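Local coordinates for protein type III effector HopU1 (PDB 3U0J) that transfers ADP-ribose, probably from NAD+ to arginine side chains, as a type III effector acting on an RNA-binding target in plant immunity, at residues 218-224 / 263-269; 168-172 / 207-211; 182-186 / 252-257; 191-197 / 245-250. All blocks are in the same frame, centred on the assembly; numbering follows the deposited sequence.

Contact 1: residues 218-224 / 263-269; sequences IAFQISL and HLFVLSQ
Leu267 reaches across to Ile222 and Phe220 where the parallel strands 218-224 and 263-269 run side by side, and following it outward explains one face of the pair. Its CB lies 4.0 Å from CG1 of Ile222, the two side chains lying alongside and pointing the same way. Past CG the branches separate: CD1 comes to the edge of the Phe220 ring, in its plane and 3.8 Å from Phe220 CD1, whereas CD2 approaches that same Phe220 CD1 obliquely, at 3.5 Å. Holding CG anti to its carbonyl carbon (chi1 -72°) brings Phe220 CD1 to this leucine, and the ring also meets that of Phe265 at an oblique 33°, with the centroids 5.9 Å apart. CG2 of Ile218 closes this row by touching the edge of Phe265, 3.8 Å from Phe265 CE2.

The other face is more mixed. CD1 of Leu264 rests 4.0 Å from Gln221 CB, and the extended Gln221 runs beside Val266, its NE2 4.1 Å from Val266 CG2. Ser223 and Ser268 form the next bridge pair.

Between the faces, six backbone hydrogen bonds alternate in direction; one of them joins Leu267 N to Gln221 O at 2.7 Å. At the C-terminal end, Gln269 lays its amide against Leu224 while Gln269 OE1 accepts from the backbone N of Arg226. Helix 176-188 covers the phenylalanine face through Leu182. The backbone thus fixes the register, the Ile218/Phe220/Ile222 face is largely hydrocarbon, with His263 at one end bonded to Tyr183, and the Ala219/Gln221/Ser223 face mixes apolar and polar side chains.

Contact 2: residues 168-172 / 207-211; sequences VYRGI and AQVFE
Tyr169 and Phe210 set the geometry here: their side chains cross at about a right angle, with ring planes 89° apart and centroids separated by 5.9 Å. The rings meet obliquely. A single corner does the touching, CD1 of Tyr169 against CE1 of Phe210 at 3.8 Å. Tyr169 has CG anti to its carbonyl carbon (chi1 -56°), which brings that CD1 to Phe210.

Ala207 points its methyl at the strand beside that tyrosine. Its CB is 4.0 Å from CB of Tyr169 and also reaches the backbone, 3.7 Å from Gly171 N. Val209 aims at the same glycine from further along the loop, with CG2 3.6 Å from Gly171 CA. Beside these two apolar groups the carbonyl of Ala207 meets Gly171 in a CA-H...O contact, 3.3 Å from CA to Ala207 O and nearly straight at 163°. With no side chain on Gly171, the loop backbone can come directly against the strand, and no conventional hydrogen bond joins the two segments.

Lys204 adds a cation-pi contact to the Phe210 ring. The strand containing 168-172 is one of the two outermost strands of the mixed sheet, paired through its backbone with strand 218-224. The loop 207-211, which in sequence follows strand 199-201 and precedes 218-224, sends Val209 onto Ala219, thus packing against both sheet strands.

Contact 3: residues 182-186 / 252-257; sequences LYHLF and IEHASA
Phe186 and Ala255 make the central apolar contact between helix 176-188 and strand 248-257. It is a CH-pi interaction: the Ala255 methyl carbon CB sits over one face of the Phe186 ring, 4.0 Å from its centroid and 21° off the normal. With CG anti to the backbone N (chi1 174°), Phe186 extends from the helix to the strand. Other hydrocarbon contacts flank it, with Ile252 placing CG2 3.8 Å from Phe186 CD2 and CD1 3.8 Å from Leu185 CB. Tyr183 lies further along, its CE1 3.9 Å from Ala255 CB.

Carbonyl groups form a second class. Ile252 O and Glu253 O both lie near the plane of the Phe186 ring, at its edge.

Polar links are indirect. A water donates to Phe186 O at 2.8 Å and to Ile252 O, bridging the two backbones. The Tyr183 hydroxyl passes close to Ser256 but is hydrogen-bonded to His263 ND1, and its ring meets Phe265 edge-to-face, so the next strand helps to position it.

Glu253 and His254 both stand opposite Val266, forming a classic beta bulge, and it is at this bulged strand, 248-257, that helix 176-188 packs on one face of the five-stranded mixed sheet.

Contact 4: residues 191-197 / 245-250; sequences RYVEPAF and PMMSEF
Arg191 and Glu249 form a salt bridge at the start of the contact, NH1 to OE2 at 3.2 Å. The carboxylate oxygen lies in the guanidinium plane, yet the arginine meets it from above the carboxylate plane, the two planes being turned 74° apart. Val193 runs alongside Glu249, its CG2 3.5 Å from Glu249 CG. On the other face Tyr192 and Phe250 point the same way, with CD2 of Phe250 at the edge of the tyrosine ring, 3.9 Å from Tyr192 CD1. Outside the paired strands, CG of Met246 lies over one face of Phe197, 4.0 Å from the ring centroid, and its sulfur adds an oblique Met-aromatic contact. Met247, bent at chi2 (-57°), turns its thioether back toward Val193 and Pro195.

The backbone holds these groups in place. Tyr192 and Phe250 exchange two hydrogen bonds, Glu194 N donates to Ser248 O at 3.0 Å, and the return bond from Ser248 N is weak. The turn after the strand is steadied when Ala196 N donates to the anti lone pair of Glu194 OE1 at 2.7 Å.

Further out, Arg133 pairs with Glu249 OE1 and Arg125 with Glu194 OE2, so each carboxylate is probably held ionised. Helices 116-126 and 145-162 pack on Phe197 and Met246. This is a short antiparallel pairing, hydrogen-bonded at Tyr192-Phe250 and Glu194-Ser248, at the edge of the mixed sheet of an ADP-ribosyltransferase domain.

In the fold
All four contacts reach the same mixed sheet. Contact 1 joins its parallel inner strands, and most of its touching residues are buried. Contacts 2 and 4 work at the two outermost strands: a loop packs on one without a hydrogen bond between the segments, whereas the other pairs through its backbone and adds a salt bridge. Contact 3 is the surface contact, where a helix meets strand 248-257, which contact 4 also uses. Leu182 of contact 3 packs on Tyr192 of contact 4, and Phe250 of contact 4 packs on Leu267 of contact 1. Backbone pairing thus recurs in contacts 1 and 4, while contacts 2 and 3 have no direct hydrogen bond between their segments.

Contact 1: residues 218-224 / 263-269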
loop_
_atom_site.group_PDB
_atom_site.type_symbol
_atom_site.label_atom_id
_atom_site.label_comp_id
_atom_site.label_asym_id
_atom_site.label_seq_id
_atom_site.Cartn_x
_atom_site.Cartn_y
_atom_site.Cartn_z
ATOM N N ILE A 218 1.684 17.825 -5.956
ATOM C CA ILE A 218 1.406 17.804 -4.519
ATOM C C ILE A 218 2.362 16.872 -3.779
ATOM O O ILE A 218 2.396 15.675 -4.044
ATOM C CB ILE A 218 -0.034 17.370 -4.257
ATOM C CG1 ILE A 218 -0.992 18.341 -4.964
ATOM C CG2 ILE A 218 -0.308 17.289 -2.767
ATOM C CD1 ILE A 218 -2.430 17.848 -5.023
ATOM N N ALA A 219 3.158 17.417 -2.870
ATOM C CA ALA A 219 4.084 16.585 -2.105
ATOM C C ALA A 219 3.612 16.417 -0.675
ATOM O O ALA A 219 3.112 17.359 -0.063
ATOM C CB ALA A 219 5.495 17.171 -2.121
ATOM N N PHE A 220 3.784 15.216 -0.143
ATOM C CA PHE A 220 3.468 14.955 1.247
ATOM C C PHE A 220 4.729 14.569 1.983
ATOM O O PHE A 220 5.419 13.619 1.604
ATOM C CB PHE A 220 2.460 13.820 1.364
ATOM C CG PHE A 220 1.082 14.192 0.935
ATOM C CD1 PHE A 220 0.192 14.738 1.826
ATOM C CD2 PHE A 220 0.668 13.993 -0.368
ATOM C CE1 PHE A 220 -1.098 15.081 1.428
ATOM C CE2 PHE A 220 -0.628 14.333 -0.762
ATOM C CZ PHE A 220 -1.506 14.874 0.145
ATOM N N GLN A 221 5.042 15.309 3.036
ATOM C CA GLN A 221 6.164 14.946 3.866
ATOM C C GLN A 221 5.599 14.424 5.150
ATOM O O GLN A 221 5.067 15.181 5.956
ATOM C CB GLN A 221 7.043 16.142 4.139
ATOM C CG GLN A 221 8.181 15.823 5.069
ATOM C CD GLN A 221 9.008 17.041 5.348
ATOM O OE1 GLN A 221 9.527 17.678 4.423
ATOM N NE2 GLN A 221 9.135 17.387 6.626
ATOM N N ILE A 222 5.700 13.115 5.326
ATOM C CA ILE A 222 5.011 12.417 6.399
ATOM C C ILE A 222 6.015 11.886 7.403
ATOM O O ILE A 222 7.015 11.262 7.034
ATOM C CB ILE A 222 4.247 11.236 5.821
ATOM C CG1 ILE A 222 3.476 11.685 4.585
ATOM C CG2 ILE A 222 3.357 10.616 6.855
ATOM C CD1 ILE A 222 2.732 10.574 3.903
ATOM N N SER A 223 5.771 12.153 8.675
ATOM C CA SER A 223 6.563 11.514 9.703
ATOM C C SER A 223 5.689 10.475 10.398
ATOM O O SER A 223 4.577 10.769 10.859
ATOM C CB SER A 223 7.133 12.530 10.688
ATOM O OG SER A 223 6.112 13.063 11.498
ATOM N N LEU A 224 6.197 9.248 10.439
ATOM C CA LEU A 224 5.423 8.115 10.888
ATOM C C LEU A 224 5.893 7.689 12.254
ATOM O O LEU A 224 7.101 7.650 12.532
ATOM C CB LEU A 224 5.615 6.952 9.917
ATOM C CG LEU A 224 5.190 7.217 8.473
ATOM C CD1 LEU A 224 5.810 6.198 7.543
ATOM C CD2 LEU A 224 3.669 7.204 8.360
ATOM N N HIS A 263 2.850 22.210 -4.215
ATOM C CA HIS A 263 2.519 22.426 -2.818
ATOM C C HIS A 263 3.066 21.328 -1.933
ATOM O O HIS A 263 3.227 20.191 -2.355
ATOM C CB HIS A 263 1.015 22.568 -2.658
ATOM C CG HIS A 263 0.422 23.576 -3.585
ATOM N ND1 HIS A 263 0.130 24.865 -3.191
ATOM C CD2 HIS A 263 0.109 23.499 -4.902
ATOM C CE1 HIS A 263 -0.358 25.532 -4.223
ATOM N NE2 HIS A 263 -0.377 24.728 -5.275
ATOM N N LEU A 264 3.366 21.687 -0.698
ATOM C CA LEU A 264 3.934 20.746 0.219
ATOM C C LEU A 264 3.069 20.716 1.451
ATOM O O LEU A 264 2.863 21.744 2.089
ATOM C CB LEU A 264 5.350 21.181 0.598
ATOM C CG LEU A 264 5.920 20.504 1.850
ATOM C CD1 LEU A 264 6.216 19.045 1.589
ATOM C CD2 LEU A 264 7.167 21.190 2.302
ATOM N N PHE A 265 2.561 19.540 1.793
ATOM C CA PHE A 265 1.871 19.369 3.071
ATOM C C PHE A 265 2.682 18.486 3.984
ATOM O O PHE A 265 3.103 17.391 3.599
ATOM C CB PHE A 265 0.473 18.801 2.876
ATOM C CG PHE A 265 -0.330 19.586 1.931
ATOM C CD1 PHE A 265 -1.121 20.619 2.383
ATOM C CD2 PHE A 265 -0.248 19.337 0.570
ATOM C CE1 PHE A 265 -1.839 21.389 1.497
ATOM C CE2 PHE A 265 -0.967 20.084 -0.328
ATOM C CZ PHE A 265 -1.769 21.121 0.135
ATOM N N VAL A 266 2.927 18.977 5.188
ATOM C CA VAL A 266 3.656 18.194 6.163
ATOM C C VAL A 266 2.647 17.468 7.005
ATOM O O VAL A 266 1.775 18.086 7.603
ATOM C CB VAL A 266 4.549 19.058 7.056
ATOM C CG1 VAL A 266 5.008 18.244 8.259
ATOM C CG2 VAL A 266 5.733 19.588 6.254
ATOM N N LEU A 267 2.763 16.144 7.018
ATOM C CA LEU A 267 1.829 15.282 7.724
ATOM C C LEU A 267 2.444 14.639 8.961
ATOM O O LEU A 267 3.642 14.393 9.016
ATOM C CB LEU A 267 1.331 14.195 6.784
ATOM C CG LEU A 267 0.002 14.480 6.097
ATOM C CD1 LEU A 267 -0.001 15.849 5.481
ATOM C CD2 LEU A 267 -0.285 13.406 5.060
ATOM N N SER A 268 1.611 14.357 9.951
ATOM C CA SER A 268 2.067 13.688 11.158
ATOM C C SER A 268 1.111 12.547 11.525
ATOM O O SER A 268 -0.083 12.773 11.732
ATOM C CB SER A 268 2.158 14.687 12.296
ATOM O OG SER A 268 2.882 14.146 13.369
ATOM N N GLN A 269 1.634 11.324 11.592
ATOM C CA GLN A 269 0.802 10.160 11.876
ATOM C C GLN A 269 0.278 10.163 13.309
ATOM O O GLN A 269 0.999 10.502 14.255
ATOM C CB GLN A 269 1.574 8.870 11.622
ATOM C CG GLN A 269 0.719 7.626 11.690
ATOM C CD GLN A 269 1.537 6.350 11.577
ATOM O OE1 GLN A 269 2.738 6.338 11.870
ATOM N NE2 GLN A 269 0.890 5.267 11.146
#

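Contact 2: residues 168-172 / 207-211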
loop_
_atom_site.group_PDB
_atom_site.type_symbol
_atom_site.label_atom_id
_atom_site.label_comp_id
_atom_site.label_asym_id
_atom_site.label_seq_id
_atom_site.Cartn_x
_atom_site.Cartn_y
_atom_site.Cartn_z
ATOM N N VAL A 168 8.921 9.817 5.585
ATOM C CA VAL A 168 8.744 9.229 4.275
ATOM C C VAL A 168 8.024 10.270 3.459
ATOM O O VAL A 168 7.574 11.280 4.015
ATOM C CB VAL A 168 7.868 7.992 4.322
ATOM C CG1 VAL A 168 8.551 6.891 5.097
ATOM C CG2 VAL A 168 6.517 8.328 4.936
ATOM N N TYR A 169 7.903 10.014 2.154
ATOM C CA TYR A 169 7.380 10.986 1.207
ATOM C C TYR A 169 6.361 10.352 0.267
ATOM O O TYR A 169 6.374 9.142 0.052
ATOM C CB TYR A 169 8.519 11.604 0.392
ATOM C CG TYR A 169 9.600 12.254 1.235
ATOM C CD1 TYR A 169 9.515 13.596 1.618
ATOM C CD2 TYR A 169 10.710 11.522 1.649
ATOM C CE1 TYR A 169 10.494 14.175 2.393
ATOM C CE2 TYR A 169 11.702 12.097 2.420
ATOM C CZ TYR A 169 11.589 13.418 2.792
ATOM O OH TYR A 169 12.594 13.960 3.554
ATOM N N ARG A 170 5.487 11.195 -0.285
ATOM C CA ARG A 170 4.422 10.805 -1.204
ATOM C C ARG A 170 4.331 11.887 -2.241
ATOM O O ARG A 170 4.371 13.068 -1.906
ATOM C CB ARG A 170 3.071 10.818 -0.503
ATOM C CG ARG A 170 2.581 9.505 -0.009
ATOM C CD ARG A 170 1.783 8.784 -1.063
ATOM N NE ARG A 170 0.373 9.156 -1.086
ATOM C CZ ARG A 170 -0.502 8.609 -1.928
ATOM N NH1 ARG A 170 -0.084 7.664 -2.797
ATOM N NH2 ARG A 170 -1.781 9.008 -1.906
ATOM N N GLY A 171 4.163 11.496 -3.494
ATOM C CA GLY A 171 3.925 12.459 -4.543
ATOM C C GLY A 171 2.579 12.172 -5.153
ATOM O O GLY A 171 2.282 11.027 -5.481
ATOM N N ILE A 172 1.774 13.216 -5.304
ATOM C CA ILE A 172 0.437 13.132 -5.872
ATOM C C ILE A 172 0.341 14.153 -7.007
ATOM O O ILE A 172 1.031 15.172 -6.976
ATOM C CB ILE A 172 -0.623 13.428 -4.762
ATOM C CG1 ILE A 172 -0.828 12.196 -3.904
ATOM C CG2 ILE A 172 -1.966 13.822 -5.325
ATOM C CD1 ILE A 172 -0.970 10.935 -4.745
ATOM N N ALA A 207 9.391 10.350 -4.829
ATOM C CA ALA A 207 8.041 10.887 -4.794
ATOM C C ALA A 207 7.786 11.703 -6.053
ATOM O O ALA A 207 6.632 11.992 -6.406
ATOM C CB ALA A 207 7.845 11.728 -3.566
ATOM N N GLN A 208 8.875 12.069 -6.724
ATOM C CA GLN A 208 8.817 12.804 -7.985
ATOM C C GLN A 208 7.973 14.069 -7.953
ATOM O O GLN A 208 7.136 14.274 -8.836
ATOM C CB GLN A 208 8.304 11.910 -9.098
ATOM C CG GLN A 208 9.130 10.676 -9.329
ATOM C CD GLN A 208 8.706 9.983 -10.590
ATOM O OE1 GLN A 208 8.014 8.947 -10.550
ATOM N NE2 GLN A 208 9.080 10.569 -11.739
ATOM N N VAL A 209 8.223 14.919 -6.956
ATOM C CA VAL A 209 7.435 16.120 -6.752
ATOM C C VAL A 209 8.317 17.322 -6.576
ATOM O O VAL A 209 8.017 18.401 -7.085
ATOM C CB VAL A 209 6.655 16.072 -5.440
ATOM C CG1 VAL A 209 5.243 16.580 -5.655
ATOM C CG2 VAL A 209 6.689 14.681 -4.830
ATOM N N PHE A 210 9.390 17.141 -5.817
ATOM C CA PHE A 210 10.139 18.272 -5.293
ATOM C C PHE A 210 10.921 19.081 -6.313
ATOM O O PHE A 210 10.890 20.312 -6.292
ATOM C CB PHE A 210 11.049 17.827 -4.170
ATOM C CG PHE A 210 10.325 17.565 -2.900
ATOM C CD1 PHE A 210 10.070 16.277 -2.488
ATOM C CD2 PHE A 210 9.878 18.615 -2.124
ATOM C CE1 PHE A 210 9.396 16.042 -1.323
ATOM C CE2 PHE A 210 9.211 18.389 -0.947
ATOM C CZ PHE A 210 8.966 17.105 -0.547
ATOM N N GLU A 211 11.628 18.414 -7.203
ATOM C CA GLU A 211 12.379 19.159 -8.193
ATOM C C GLU A 211 11.473 19.531 -9.351
ATOM O O GLU A 211 10.697 18.708 -9.832
ATOM C CB GLU A 211 13.616 18.384 -8.672
ATOM C CG GLU A 211 13.371 16.908 -8.992
ATOM C CD GLU A 211 13.146 16.047 -7.740
ATOM O OE1 GLU A 211 13.501 16.490 -6.619
ATOM O OE2 GLU A 211 12.617 14.916 -7.882
#

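Contact 3: residues 182-186 / 252-257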
loop_
_atom_site.group_PDB
_atom_site.type_symbol
_atom_site.label_atom_id
_atom_site.label_comp_id
_atom_site.label_asym_id
_atom_site.label_seq_id
_atom_site.Cartn_x
_atom_site.Cartn_y
_atom_site.Cartn_z
ATOM N N LEU A 182 -6.992 20.232 0.657
ATOM C CA LEU A 182 -5.935 19.995 1.624
ATOM C C LEU A 182 -5.678 21.245 2.440
ATOM O O LEU A 182 -5.577 21.177 3.670
ATOM C CB LEU A 182 -4.662 19.521 0.938
ATOM C CG LEU A 182 -4.863 18.129 0.356
ATOM C CD1 LEU A 182 -3.719 17.692 -0.524
ATOM C CD2 LEU A 182 -5.071 17.153 1.496
ATOM N N TYR A 183 -5.572 22.390 1.768
ATOM C CA TYR A 183 -5.376 23.640 2.497
ATOM C C TYR A 183 -6.550 23.817 3.435
ATOM O O TYR A 183 -6.380 24.206 4.582
ATOM C CB TYR A 183 -5.247 24.831 1.564
ATOM C CG TYR A 183 -3.852 25.051 1.013
ATOM C CD1 TYR A 183 -2.820 25.494 1.825
ATOM C CD2 TYR A 183 -3.579 24.837 -0.324
ATOM C CE1 TYR A 183 -1.557 25.701 1.320
ATOM C CE2 TYR A 183 -2.327 25.040 -0.837
ATOM C CZ TYR A 183 -1.320 25.468 -0.015
ATOM O OH TYR A 183 -0.068 25.667 -0.544
ATOM N N HIS A 184 -7.743 23.477 2.964
ATOM C CA HIS A 184 -8.903 23.542 3.839
ATOM C C HIS A 184 -8.794 22.651 5.085
ATOM O O HIS A 184 -9.070 23.087 6.200
ATOM C CB HIS A 184 -10.176 23.217 3.071
ATOM C CG HIS A 184 -11.409 23.338 3.903
ATOM N ND1 HIS A 184 -11.863 24.550 4.380
ATOM C CD2 HIS A 184 -12.273 22.401 4.362
ATOM C CE1 HIS A 184 -12.962 24.353 5.090
ATOM N NE2 HIS A 184 -13.234 23.059 5.090
ATOM N N LEU A 185 -8.411 21.397 4.886
ATOM C CA LEU A 185 -8.256 20.470 5.996
ATOM C C LEU A 185 -7.285 21.057 7.004
ATOM O O LEU A 185 -7.543 21.067 8.217
ATOM C CB LEU A 185 -7.738 19.128 5.485
ATOM C CG LEU A 185 -8.686 17.929 5.401
ATOM C CD1 LEU A 185 -10.116 18.363 5.426
ATOM C CD2 LEU A 185 -8.410 17.082 4.164
ATOM N N PHE A 186 -6.164 21.546 6.475
ATOM C CA PHE A 186 -5.137 22.208 7.266
ATOM C C PHE A 186 -5.690 23.384 8.074
ATOM O O PHE A 186 -5.524 23.457 9.302
ATOM C CB PHE A 186 -4.034 22.717 6.349
ATOM C CG PHE A 186 -3.002 23.530 7.054
ATOM C CD1 PHE A 186 -2.781 24.853 6.703
ATOM C CD2 PHE A 186 -2.255 22.978 8.091
ATOM C CE1 PHE A 186 -1.815 25.616 7.362
ATOM C CE2 PHE A 186 -1.272 23.734 8.764
ATOM C CZ PHE A 186 -1.051 25.053 8.394
ATOM N N ILE A 252 -2.322 17.484 9.585
ATOM C CA ILE A 252 -1.481 18.296 8.718
ATOM C C ILE A 252 -0.842 19.417 9.519
ATOM O O ILE A 252 -1.512 20.381 9.864
ATOM C CB ILE A 252 -2.268 18.882 7.560
ATOM C CG1 ILE A 252 -3.052 17.764 6.862
ATOM C CG2 ILE A 252 -1.318 19.587 6.605
ATOM C CD1 ILE A 252 -4.098 18.236 5.890
ATOM N N GLU A 253 0.445 19.280 9.831
ATOM C CA GLU A 253 1.165 20.290 10.616
ATOM C C GLU A 253 1.405 21.604 9.848
ATOM O O GLU A 253 1.165 22.679 10.384
ATOM C CB GLU A 253 2.506 19.748 11.151
ATOM C CG GLU A 253 2.477 18.349 11.793
ATOM C CD GLU A 253 2.192 18.366 13.290
ATOM O OE1 GLU A 253 2.390 17.318 13.958
ATOM O OE2 GLU A 253 1.771 19.427 13.799
ATOM N N HIS A 254 1.883 21.514 8.606
ATOM C CA HIS A 254 2.211 22.702 7.810
ATOM C C HIS A 254 1.737 22.523 6.379
ATOM O O HIS A 254 1.553 21.408 5.928
ATOM C CB HIS A 254 3.723 22.971 7.818
ATOM C CG HIS A 254 4.349 22.876 9.179
ATOM N ND1 HIS A 254 4.246 23.882 10.122
ATOM C CD2 HIS A 254 5.079 21.891 9.761
ATOM C CE1 HIS A 254 4.883 23.518 11.224
ATOM N NE2 HIS A 254 5.398 22.316 11.032
ATOM N N ALA A 255 1.553 23.617 5.655
ATOM C CA ALA A 255 1.093 23.551 4.271
ATOM C C ALA A 255 1.502 24.826 3.553
ATOM O O ALA A 255 1.137 25.916 3.976
ATOM C CB ALA A 255 -0.415 23.397 4.235
ATOM N N SER A 256 2.312 24.680 2.534
ATOM C CA SER A 256 2.909 25.794 1.881
ATOM C C SER A 256 3.210 25.557 0.422
ATOM O O SER A 256 3.193 24.484 -0.046
ATOM C CB SER A 256 4.185 26.137 2.615
ATOM O OG SER A 256 4.973 25.006 2.807
ATOM N N ALA A 257 3.499 26.609 -0.299
ATOM C CA ALA A 257 3.828 26.493 -1.689
ATOM C C ALA A 257 5.277 26.209 -1.889
ATOM O O ALA A 257 6.055 26.353 -1.011
ATOM C CB ALA A 257 3.469 27.708 -2.380
HETATM O O HOH W 1 -4.171 21.393 10.682
#

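Contact 4: residues 191-197 / 245-250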
loop_
_atom_site.group_PDB
_atom_site.type_symbol
_atom_site.label_atom_id
_atom_site.label_comp_id
_atom_site.label_asym_id
_atom_site.label_seq_id
_atom_site.Cartn_x
_atom_site.Cartn_y
_atom_site.Cartn_z
ATOM N N ARG A 191 -8.412 16.038 10.141
ATOM C CA ARG A 191 -7.434 14.999 9.843
ATOM C C ARG A 191 -7.445 14.546 8.384
ATOM O O ARG A 191 -8.493 14.448 7.746
ATOM C CB ARG A 191 -7.639 13.799 10.764
ATOM C CG ARG A 191 -7.337 14.118 12.208
ATOM C CD ARG A 191 -7.858 13.052 13.142
ATOM N NE ARG A 191 -7.406 13.324 14.503
ATOM C CZ ARG A 191 -7.436 12.438 15.496
ATOM N NH1 ARG A 191 -7.901 11.209 15.284
ATOM N NH2 ARG A 191 -6.991 12.788 16.701
ATOM N N TYR A 192 -6.267 14.285 7.852
ATOM C CA TYR A 192 -6.179 13.593 6.595
ATOM C C TYR A 192 -6.279 12.111 6.897
ATOM O O TYR A 192 -5.463 11.558 7.638
ATOM C CB TYR A 192 -4.857 13.901 5.911
ATOM C CG TYR A 192 -4.722 13.259 4.552
ATOM C CD1 TYR A 192 -3.962 12.110 4.386
ATOM C CD2 TYR A 192 -5.354 13.794 3.439
ATOM C CE1 TYR A 192 -3.820 11.514 3.148
ATOM C CE2 TYR A 192 -5.214 13.204 2.188
ATOM C CZ TYR A 192 -4.445 12.060 2.054
ATOM O OH TYR A 192 -4.304 11.440 0.833
ATOM N N VAL A 193 -7.289 11.471 6.327
ATOM C CA VAL A 193 -7.538 10.056 6.571
ATOM C C VAL A 193 -7.546 9.276 5.265
ATOM O O VAL A 193 -8.276 9.617 4.320
ATOM C CB VAL A 193 -8.881 9.858 7.284
ATOM C CG1 VAL A 193 -9.199 8.372 7.426
ATOM C CG2 VAL A 193 -8.856 10.547 8.643
ATOM N N GLU A 194 -6.726 8.230 5.212
ATOM C CA GLU A 194 -6.660 7.370 4.027
ATOM C C GLU A 194 -7.223 5.962 4.295
ATOM O O GLU A 194 -6.607 5.161 5.005
ATOM C CB GLU A 194 -5.227 7.278 3.506
ATOM C CG GLU A 194 -5.063 6.205 2.447
ATOM C CD GLU A 194 -5.931 6.467 1.241
ATOM O OE1 GLU A 194 -6.948 5.764 1.063
ATOM O OE2 GLU A 194 -5.599 7.400 0.485
ATOM N N PRO A 195 -8.410 5.666 3.749
ATOM C CA PRO A 195 -9.048 4.366 4.022
ATOM C C PRO A 195 -8.289 3.205 3.406
ATOM O O PRO A 195 -8.373 2.083 3.906
ATOM C CB PRO A 195 -10.423 4.492 3.366
ATOM C CG PRO A 195 -10.673 6.002 3.320
ATOM C CD PRO A 195 -9.324 6.628 3.115
ATOM N N ALA A 196 -7.549 3.455 2.332
ATOM C CA ALA A 196 -6.817 2.374 1.684
ATOM C C ALA A 196 -5.422 2.217 2.290
ATOM O O ALA A 196 -5.104 2.859 3.282
ATOM C CB ALA A 196 -6.751 2.600 0.194
ATOM N N PHE A 197 -4.600 1.361 1.689
ATOM C CA PHE A 197 -3.232 1.129 2.146
ATOM C C PHE A 197 -2.324 2.217 1.605
ATOM O O PHE A 197 -1.994 2.182 0.424
ATOM C CB PHE A 197 -2.735 -0.214 1.587
ATOM C CG PHE A 197 -3.482 -1.396 2.104
ATOM C CD1 PHE A 197 -3.140 -1.970 3.310
ATOM C CD2 PHE A 197 -4.536 -1.916 1.405
ATOM C CE1 PHE A 197 -3.844 -3.046 3.810
ATOM C CE2 PHE A 197 -5.249 -2.985 1.896
ATOM C CZ PHE A 197 -4.897 -3.559 3.098
ATOM N N PRO A 245 -1.153 0.524 7.313
ATOM C CA PRO A 245 -2.397 -0.252 7.414
ATOM C C PRO A 245 -3.611 0.578 6.994
ATOM O O PRO A 245 -3.537 1.799 7.071
ATOM C CB PRO A 245 -2.503 -0.552 8.915
ATOM C CG PRO A 245 -1.137 -0.317 9.473
ATOM C CD PRO A 245 -0.535 0.753 8.631
ATOM N N MET A 246 -4.703 -0.072 6.584
ATOM C CA MET A 246 -5.974 0.609 6.306
ATOM C C MET A 246 -6.295 1.684 7.358
ATOM O O MET A 246 -5.937 1.543 8.530
ATOM C CB MET A 246 -7.128 -0.402 6.276
ATOM C CG MET A 246 -7.093 -1.428 5.165
ATOM S SD MET A 246 -8.368 -2.680 5.437
ATOM C CE MET A 246 -8.515 -2.661 7.213
ATOM N N MET A 247 -6.988 2.745 6.940
ATOM C CA MET A 247 -7.470 3.774 7.868
ATOM C C MET A 247 -6.378 4.484 8.659
ATOM O O MET A 247 -6.542 4.754 9.854
ATOM C CB MET A 247 -8.518 3.213 8.833
ATOM C CG MET A 247 -9.924 3.206 8.245
ATOM S SD MET A 247 -10.500 4.827 7.703
ATOM C CE MET A 247 -11.618 4.337 6.413
ATOM N N SER A 248 -5.271 4.790 7.991
ATOM C CA SER A 248 -4.240 5.614 8.595
ATOM C C SER A 248 -4.707 7.061 8.669
ATOM O O SER A 248 -5.393 7.563 7.770
ATOM C CB SER A 248 -2.955 5.529 7.794
ATOM O OG SER A 248 -3.151 6.126 6.535
ATOM N N GLU A 249 -4.315 7.731 9.741
ATOM C CA GLU A 249 -4.865 9.031 10.084
ATOM C C GLU A 249 -3.737 10.028 10.327
ATOM O O GLU A 249 -2.771 9.700 11.029
ATOM C CB GLU A 249 -5.693 8.857 11.356
ATOM C CG GLU A 249 -6.948 9.687 11.412
ATOM C CD GLU A 249 -8.082 9.004 12.166
ATOM O OE1 GLU A 249 -8.118 7.746 12.238
ATOM O OE2 GLU A 249 -8.951 9.748 12.670
ATOM N N PHE A 250 -3.852 11.237 9.765
ATOM C CA PHE A 250 -2.787 12.255 9.903
ATOM C C PHE A 250 -3.257 13.665 10.259
ATOM O O PHE A 250 -4.317 14.117 9.830
ATOM C CB PHE A 250 -1.921 12.336 8.642
ATOM C CG PHE A 250 -1.413 11.008 8.174
ATOM C CD1 PHE A 250 -0.173 10.541 8.584
ATOM C CD2 PHE A 250 -2.189 10.210 7.341
ATOM C CE1 PHE A 250 0.289 9.309 8.170
ATOM C CE2 PHE A 250 -1.732 8.978 6.926
ATOM C CZ PHE A 250 -0.488 8.526 7.341
HETATM O O HOH W 2 -3.061 3.555 4.893
#